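Local coordinates for outer surface protein (PDB 5IZT) that is of unknown function but belongs to the PFam54_60 family of Borrelia outer surface proteins related to BbCRASP-1, at residues Ala318-Ser322 with Phe323-Met327; Ser334-Asn337 with Gln338-Asp341; Ser387-Glu390 with Ala391-Ile395. All blocks are in the same frame, centred on the assembly; numbering follows the deposited sequence.

Contact 1: residues Ala318-Ser322 with Phe323-Met327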
loop_
_atom_site.group_PDB
_atom_site.type_symbol
_atom_site.label_atom_id
_atom_site.label_comp_id
_atom_site.label_asym_id
_atom_site.label_seq_id
_atom_site.Cartn_x
_atom_site.Cartn_y
_atom_site.Cartn_z
ATOM N N ALA A 318 35.416 -9.009 5.553
ATOM C CA ALA A 318 36.287 -8.892 4.387
ATOM C C ALA A 318 35.798 -9.726 3.206
ATOM O O ALA A 318 36.564 -9.944 2.252
ATOM C CB ALA A 318 37.744 -9.251 4.718
ATOM N N LYS A 319 34.550 -10.218 3.244
ATOM C CA LYS A 319 34.033 -10.985 2.118
ATOM C C LYS A 319 33.798 -10.094 0.908
ATOM O O LYS A 319 33.877 -10.563 -0.234
ATOM C CB LYS A 319 32.736 -11.693 2.505
ATOM C CG LYS A 319 32.932 -12.940 3.339
ATOM C CD LYS A 319 31.610 -13.642 3.563
ATOM C CE LYS A 319 30.815 -13.730 2.261
ATOM N NZ LYS A 319 29.389 -14.131 2.457
ATOM N N ILE A 320 33.455 -8.825 1.143
ATOM C CA ILE A 320 33.268 -7.834 0.094
ATOM C C ILE A 320 34.017 -6.586 0.535
ATOM O O ILE A 320 34.327 -6.419 1.715
ATOM C CB ILE A 320 31.780 -7.523 -0.173
ATOM C CG1 ILE A 320 31.126 -6.879 1.055
ATOM C CG2 ILE A 320 31.044 -8.793 -0.585
ATOM C CD1 ILE A 320 29.665 -6.485 0.840
ATOM N N ASN A 321 34.356 -5.731 -0.427
ATOM C CA ASN A 321 35.120 -4.535 -0.102
ATOM C C ASN A 321 34.198 -3.311 -0.108
ATOM O O ASN A 321 32.985 -3.413 -0.316
ATOM C CB ASN A 321 36.331 -4.387 -1.039
ATOM C CG ASN A 321 35.943 -4.145 -2.486
ATOM O OD1 ASN A 321 34.804 -3.792 -2.795
ATOM N ND2 ASN A 321 36.899 -4.336 -3.386
ATOM N N SER A 322 34.792 -2.137 0.135
ATOM C CA SER A 322 34.010 -0.903 0.214
ATOM C C SER A 322 33.241 -0.647 -1.074
ATOM O O SER A 322 32.071 -0.230 -1.040
ATOM C CB SER A 322 34.930 0.285 0.510
ATOM O OG SER A 322 35.554 0.153 1.765
ATOM N N PHE A 323 33.889 -0.867 -2.222
ATOM C CA PHE A 323 33.205 -0.669 -3.493
ATOM C C PHE A 323 31.992 -1.577 -3.591
ATOM O O PHE A 323 30.911 -1.143 -4.013
ATOM C CB PHE A 323 34.158 -0.932 -4.674
ATOM C CG PHE A 323 33.477 -0.844 -6.013
ATOM C CD1 PHE A 323 32.879 -1.970 -6.586
ATOM C CD2 PHE A 323 33.382 0.368 -6.677
ATOM C CE1 PHE A 323 32.218 -1.886 -7.808
ATOM C CE2 PHE A 323 32.716 0.464 -7.905
ATOM C CZ PHE A 323 32.140 -0.665 -8.473
ATOM N N ASP A 324 32.164 -2.849 -3.219
ATOM C CA ASP A 324 31.083 -3.827 -3.339
ATOM C C ASP A 324 29.919 -3.454 -2.438
ATOM O O ASP A 324 28.752 -3.539 -2.840
ATOM C CB ASP A 324 31.593 -5.206 -2.929
ATOM C CG ASP A 324 32.748 -5.687 -3.774
ATOM O OD1 ASP A 324 32.895 -5.223 -4.923
ATOM O OD2 ASP A 324 33.537 -6.505 -3.259
ATOM N N PHE A 325 30.227 -3.042 -1.207
ATOM C CA PHE A 325 29.196 -2.628 -0.262
ATOM C C PHE A 325 28.483 -1.373 -0.753
ATOM O O PHE A 325 27.250 -1.304 -0.732
ATOM C CB PHE A 325 29.839 -2.412 1.117
ATOM C CG PHE A 325 28.847 -2.346 2.262
ATOM C CD1 PHE A 325 27.507 -2.671 2.072
ATOM C CD2 PHE A 325 29.261 -1.953 3.522
ATOM C CE1 PHE A 325 26.597 -2.601 3.128
ATOM C CE2 PHE A 325 28.363 -1.881 4.587
ATOM C CZ PHE A 325 27.021 -2.203 4.392
ATOM N N THR A 326 29.241 -0.382 -1.241
ATOM C CA THR A 326 28.624 0.798 -1.839
ATOM C C THR A 326 27.654 0.426 -2.959
ATOM O O THR A 326 26.521 0.921 -3.000
ATOM C CB THR A 326 29.715 1.727 -2.370
ATOM O OG1 THR A 326 30.540 2.125 -1.282
ATOM C CG2 THR A 326 29.110 2.954 -3.016
ATOM N N MET A 327 28.084 -0.445 -3.883
ATOM C CA MET A 327 27.201 -0.853 -4.977
ATOM C C MET A 327 25.925 -1.507 -4.458
ATOM O O MET A 327 24.829 -1.257 -4.974
ATOM C CB MET A 327 27.943 -1.811 -5.915
ATOM C CG MET A 327 27.048 -2.512 -6.949
ATOM S SD MET A 327 27.987 -3.499 -8.145
ATOM C CE MET A 327 28.812 -2.189 -9.048
#

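Contact 2: residues Ser334-Asn337 with Gln338-Asp341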
loop_
_atom_site.group_PDB
_atom_site.type_symbol
_atom_site.label_atom_id
_atom_site.label_comp_id
_atom_site.label_asym_id
_atom_site.label_seq_id
_atom_site.Cartn_x
_atom_site.Cartn_y
_atom_site.Cartn_z
ATOM N N SER A 334 17.993 2.312 -4.649
ATOM C CA SER A 334 17.178 2.373 -5.859
ATOM C C SER A 334 15.875 1.599 -5.684
ATOM O O SER A 334 14.805 2.047 -6.134
ATOM C CB SER A 334 17.970 1.832 -7.048
ATOM O OG SER A 334 17.151 1.740 -8.194
ATOM N N LYS A 335 15.949 0.430 -5.038
ATOM C CA LYS A 335 14.750 -0.376 -4.796
ATOM C C LYS A 335 13.823 0.303 -3.796
ATOM O O LYS A 335 12.595 0.234 -3.938
ATOM C CB LYS A 335 15.139 -1.770 -4.298
ATOM C CG LYS A 335 15.942 -2.611 -5.285
ATOM C CD LYS A 335 15.233 -2.786 -6.615
ATOM C CE LYS A 335 16.114 -3.550 -7.597
ATOM N NZ LYS A 335 15.786 -3.240 -9.017
ATOM N N LEU A 336 14.382 0.969 -2.780
ATOM C CA LEU A 336 13.548 1.750 -1.871
ATOM C C LEU A 336 12.820 2.864 -2.620
ATOM O O LEU A 336 11.613 3.062 -2.429
ATOM C CB LEU A 336 14.387 2.326 -0.728
ATOM C CG LEU A 336 13.609 3.258 0.216
ATOM C CD1 LEU A 336 12.427 2.540 0.881
ATOM C CD2 LEU A 336 14.493 3.890 1.270
ATOM N N ASN A 337 13.529 3.586 -3.497
ATOM C CA ASN A 337 12.896 4.658 -4.266
ATOM C C ASN A 337 11.764 4.134 -5.133
ATOM O O ASN A 337 10.744 4.815 -5.318
ATOM C CB ASN A 337 13.924 5.359 -5.146
ATOM C CG ASN A 337 14.816 6.281 -4.364
ATOM O OD1 ASN A 337 14.471 6.702 -3.263
ATOM N ND2 ASN A 337 15.962 6.604 -4.926
ATOM N N GLN A 338 11.935 2.937 -5.689
ATOM C CA GLN A 338 10.919 2.358 -6.552
ATOM C C GLN A 338 9.660 1.997 -5.772
ATOM O O GLN A 338 8.551 2.273 -6.238
ATOM C CB GLN A 338 11.476 1.129 -7.264
ATOM C CG GLN A 338 10.398 0.348 -7.997
ATOM C CD GLN A 338 10.943 -0.565 -9.064
ATOM O OE1 GLN A 338 12.156 -0.666 -9.256
ATOM N NE2 GLN A 338 10.045 -1.242 -9.767
ATOM N N ILE A 339 9.793 1.370 -4.595
ATOM C CA ILE A 339 8.586 1.016 -3.847
ATOM C C ILE A 339 7.903 2.273 -3.322
ATOM O O ILE A 339 6.670 2.350 -3.275
ATOM C CB ILE A 339 8.883 0.007 -2.712
ATOM C CG1 ILE A 339 9.744 0.611 -1.606
ATOM C CG2 ILE A 339 9.577 -1.227 -3.256
ATOM C CD1 ILE A 339 9.921 -0.325 -0.376
ATOM N N LEU A 340 8.685 3.286 -2.937
ATOM C CA LEU A 340 8.079 4.545 -2.513
ATOM C C LEU A 340 7.320 5.195 -3.657
ATOM O O LEU A 340 6.215 5.729 -3.468
ATOM C CB LEU A 340 9.154 5.497 -1.992
ATOM C CG LEU A 340 9.659 5.154 -0.603
ATOM C CD1 LEU A 340 10.938 5.964 -0.317
ATOM C CD2 LEU A 340 8.551 5.487 0.396
ATOM N N ASP A 341 7.907 5.175 -4.848
ATOM C CA ASP A 341 7.290 5.837 -5.990
ATOM C C ASP A 341 6.031 5.110 -6.448
ATOM O O ASP A 341 5.040 5.748 -6.840
ATOM C CB ASP A 341 8.293 5.916 -7.134
ATOM C CG ASP A 341 7.669 6.430 -8.411
ATOM O OD1 ASP A 341 7.319 7.627 -8.459
ATOM O OD2 ASP A 341 7.523 5.639 -9.364
#

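Contact 3: residues Ser387-Glu390 with Ala391-Ile395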
loop_
_atom_site.group_PDB
_atom_site.type_symbol
_atom_site.label_atom_id
_atom_site.label_comp_id
_atom_site.label_asym_id
_atom_site.label_seq_id
_atom_site.Cartn_x
_atom_site.Cartn_y
_atom_site.Cartn_z
ATOM N N SER A 387 4.232 -3.569 -9.448
ATOM C CA SER A 387 5.579 -3.009 -9.454
ATOM C C SER A 387 6.200 -3.049 -8.065
ATOM O O SER A 387 7.407 -3.306 -7.923
ATOM C CB SER A 387 5.564 -1.579 -9.983
ATOM O OG SER A 387 6.883 -1.093 -10.131
ATOM N N VAL A 388 5.402 -2.781 -7.027
ATOM C CA VAL A 388 5.932 -2.862 -5.664
ATOM C C VAL A 388 6.316 -4.300 -5.343
ATOM O O VAL A 388 7.380 -4.567 -4.767
ATOM C CB VAL A 388 4.915 -2.308 -4.644
ATOM C CG1 VAL A 388 5.433 -2.529 -3.218
ATOM C CG2 VAL A 388 4.680 -0.805 -4.865
ATOM N N LEU A 389 5.458 -5.243 -5.739
ATOM C CA LEU A 389 5.717 -6.667 -5.548
ATOM C C LEU A 389 6.999 -7.110 -6.248
ATOM O O LEU A 389 7.812 -7.850 -5.678
ATOM C CB LEU A 389 4.516 -7.468 -6.062
ATOM C CG LEU A 389 4.685 -8.983 -6.005
ATOM C CD1 LEU A 389 4.877 -9.372 -4.551
ATOM C CD2 LEU A 389 3.494 -9.700 -6.629
ATOM N N GLU A 390 7.184 -6.697 -7.506
ATOM C CA GLU A 390 8.393 -7.083 -8.224
ATOM C C GLU A 390 9.640 -6.493 -7.575
ATOM O O GLU A 390 10.677 -7.159 -7.486
ATOM C CB GLU A 390 8.281 -6.666 -9.691
ATOM C CG GLU A 390 7.238 -7.479 -10.450
ATOM C CD GLU A 390 6.998 -6.992 -11.869
ATOM O OE1 GLU A 390 7.653 -6.012 -12.288
ATOM O OE2 GLU A 390 6.140 -7.584 -12.559
ATOM N N ALA A 391 9.561 -5.253 -7.097
ATOM C CA ALA A 391 10.704 -4.685 -6.392
ATOM C C ALA A 391 10.994 -5.463 -5.112
ATOM O O ALA A 391 12.153 -5.765 -4.803
ATOM C CB ALA A 391 10.449 -3.213 -6.080
ATOM N N TYR A 392 9.950 -5.793 -4.360
ATOM C CA TYR A 392 10.113 -6.593 -3.155
ATOM C C TYR A 392 10.800 -7.914 -3.455
ATOM O O TYR A 392 11.783 -8.270 -2.798
ATOM C CB TYR A 392 8.750 -6.801 -2.485
ATOM C CG TYR A 392 8.746 -7.851 -1.398
ATOM C CD1 TYR A 392 9.594 -7.754 -0.305
ATOM C CD2 TYR A 392 7.815 -8.867 -1.407
ATOM C CE1 TYR A 392 9.578 -8.706 0.696
ATOM C CE2 TYR A 392 7.778 -9.809 -0.401
ATOM C CZ TYR A 392 8.658 -9.720 0.644
ATOM O OH TYR A 392 8.604 -10.669 1.641
ATOM N N ILE A 393 10.302 -8.652 -4.450
ATOM C CA ILE A 393 10.912 -9.929 -4.798
ATOM C C ILE A 393 12.373 -9.742 -5.182
ATOM O O ILE A 393 13.236 -10.550 -4.815
ATOM C CB ILE A 393 10.127 -10.600 -5.939
ATOM C CG1 ILE A 393 8.679 -10.902 -5.511
ATOM C CG2 ILE A 393 10.879 -11.842 -6.446
ATOM C CD1 ILE A 393 8.557 -11.837 -4.346
ATOM N N SER A 394 12.677 -8.666 -5.910
ATOM C CA SER A 394 14.047 -8.476 -6.383
ATOM C C SER A 394 15.031 -8.194 -5.250
ATOM O O SER A 394 16.234 -8.385 -5.437
ATOM C CB SER A 394 14.084 -7.334 -7.402
ATOM O OG SER A 394 14.112 -6.076 -6.746
ATOM N N ILE A 395 14.548 -7.752 -4.086
ATOM C CA ILE A 395 15.420 -7.493 -2.937
ATOM C C ILE A 395 15.811 -8.783 -2.227
ATOM O O ILE A 395 16.889 -8.868 -1.628
ATOM C CB ILE A 395 14.731 -6.523 -1.960
ATOM C CG1 ILE A 395 14.505 -5.168 -2.617
ATOM C CG2 ILE A 395 15.547 -6.353 -0.675
ATOM C CD1 ILE A 395 13.476 -4.325 -1.884
#

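Contact 1: residues Ala318-Ser322 with Phe323-Met327
The carboxylate of Asp-324 is met by the backbone of Asn-321 from above its plane: N of Asn-321 donates to OD2 of Asp-324 at 3.0 Å. The bond is nearly straight, but its donor stands 43° out of the carboxylate plane. The side chains of Asn-321 and Asp-324 cross at about a right angle. In-plane at the edge of the neighbouring Phe-323 ring lies OD1 of Asp-324. The other ring, that of Phe-325, is approached obliquely by the CD1 methyl of Ile-320, which also lies 4.1 Å from CB of Phe-325. Ile-320 gains that reach because CG1 sits between its backbone N and carbonyl carbon (chi1 64°), directing the extended branch towards the helix. Its CB, meanwhile, packs 3.6 Å from CB of Asp-324.

The first turn is closed by N of Phe-325 on O of Asn-321, at 2.9 Å. One residue on, O of Ser-322 takes two donors from opposite faces of its plane: N of Thr-326 and, at 2.8 Å, OG1 of Thr-326. The threonine hydroxyl is turned back beside its own N, which lets a polar side chain bond to its own helix. Phe-325 and Thr-326 then lean on Leu-180 of helix 179-197, while Phe-325 meets Tyr-315 of the preceding helix.

Asn-321 is the N-cap, and the aspartate at the third helical position bonding to its N supplies one half of a capping box. Ile-320 against Phe-325, the residues just before the cap and four beyond it, forms a hydrophobic staple. An acidic group suits this end of a helix, where the dipole and the early amide groups would probably stabilise its negative charge; the apolar pair fastens the incoming loop to the first turn.

Contact 2: residues Ser334-Asn337 with Gln338-Asp341
Leu-336 and Leu-340, one helical turn apart, touch through CG of Leu-336 and CD1 of Leu-340 at 3.8 Å. The branched end of Leu-336 also meets Ile-339, with the CD1 methyls of the two residues 4.0 Å apart. In both pairs the side chains cross at a slant, giving a compact apolar patch made from positions three and four residues apart. Leucine suits it because a single methyl, CD1 of Leu-336, lies beside both neighbours: Leu-336 has CG anti to its backbone N (chi1 175°), which sends the end of the side chain along the helix towards the next turn.

Ile-339 adopts a crowded rotamer, less common for isoleucine in a helix. With CG1 lodged between N and the carbonyl carbon (chi1 67°), CG1 is pushed to within 3.2 Å of O of Leu-336, a tight approach, and the other branch, CG2, lies 3.4 Å from O of Lys-335. The isoleucine therefore straddles two carbonyl oxygens of the preceding turn.

Behind these side chains stands the regular backbone ladder. N of Leu-340 bonds to O of Leu-336 at 3.0 Å, and N of Ile-339 to O of Lys-335 at 3.1 Å; the outer-facing pair is N of Asp-341 on O of Asn-337, at 2.9 Å. The polar Asn-337 and Asp-341 occupy the exposed side of the helix.

Three helices surround the patch. Leu-336 inserts among Leu-187, Ala-190 and Ile-191 of helix 179-197 and also touches Leu-301 of helix 280-316, while Ile-339 and Leu-340 both reach Phe-297 of that same helix. On the third side, helix 366-395 receives Ile-339 on Ala-391, and Gln-338, extended beyond CG, hydrogen-bonds through NE2 to OG of Ser-387, so this stretch of helix 322-359 is wedged within a bundle.

Contact 3: residues Ser387-Glu390 with Ala391-Ile395
Leu-389 lays its CD1 methyl beside two residues of the next turn. It lies at the edge of the Tyr-392 ring, near the ring plane, 4.3 Å from CD2 of Tyr-392, and the same methyl is 4.2 Å from CG1 of Ile-393. These are loose apolar contacts, made possible by the leucine rotamer: CG is anti to the backbone N (chi1 176°), bringing its end back towards the following turn although the side chain starts out away from it. Tyr-392 likewise extends from its N, and its side chain packs against Leu-299 of helix 280-316.

Ile-393 differs. Its CG2 lies opposite the backbone N, while CG1 is folded beside it (chi1 -62°), the position that suits a beta-branched residue in a helix; CG1 thus rests 3.2 Å from O of Leu-389. The small Ala-391 touches O of Ser-387 and O of Val-388 with CB at 3.6 Å each, and its size suits a buried position beside a neighbouring helix. Glu-390 stretches outward and hydrogen-bonds through OE2 to NE2 of Gln-386, one turn earlier.

Near the chain end Ser-394 takes the rotamer that holds OG between N and the carbonyl carbon, from which OG donates to O of Ala-391 at 2.8 Å. A serine can thus satisfy a backbone acceptor where the helix is running out. The last turn is also tightening: N of Ile-395 bonds to O of Tyr-392 at 3.1 Å and only weakly to O of Ala-391, whereas N of Ile-393 keeps a regular 2.9 Å bond to O of Leu-389.

These are the last two and a half turns of an amphipathic helix: Val-388, Ala-391 and Ile-395 are buried, Glu-390 is exposed, and helix 366-395 ends packed in the all-helical fold of this BbCRASP-1-like protein.

Overall arrangement
Contacts 1 and 2 both belong to helix 322-359, at its capped start and further along it, with centres 22 Å apart; contact 3 lies on helix 366-395, which runs back roughly antiparallel. Contact 1 is a surface contact far from the chain's centre, where side-chain hydrogen bonds join the backbone ones at a helix start, beside one apolar pair. Contacts 2 and 3 are partly buried, and their side chains meet by apolar packing above regular helical bonds. They touch each other, with centres 9 Å apart, through mostly apolar packing with a Gln-Ser hydrogen bond at the margin, whereas contact 1 touches neither. Polar chemistry thus mostly marks the outlying end, apolar chemistry mostly the region where helices converge.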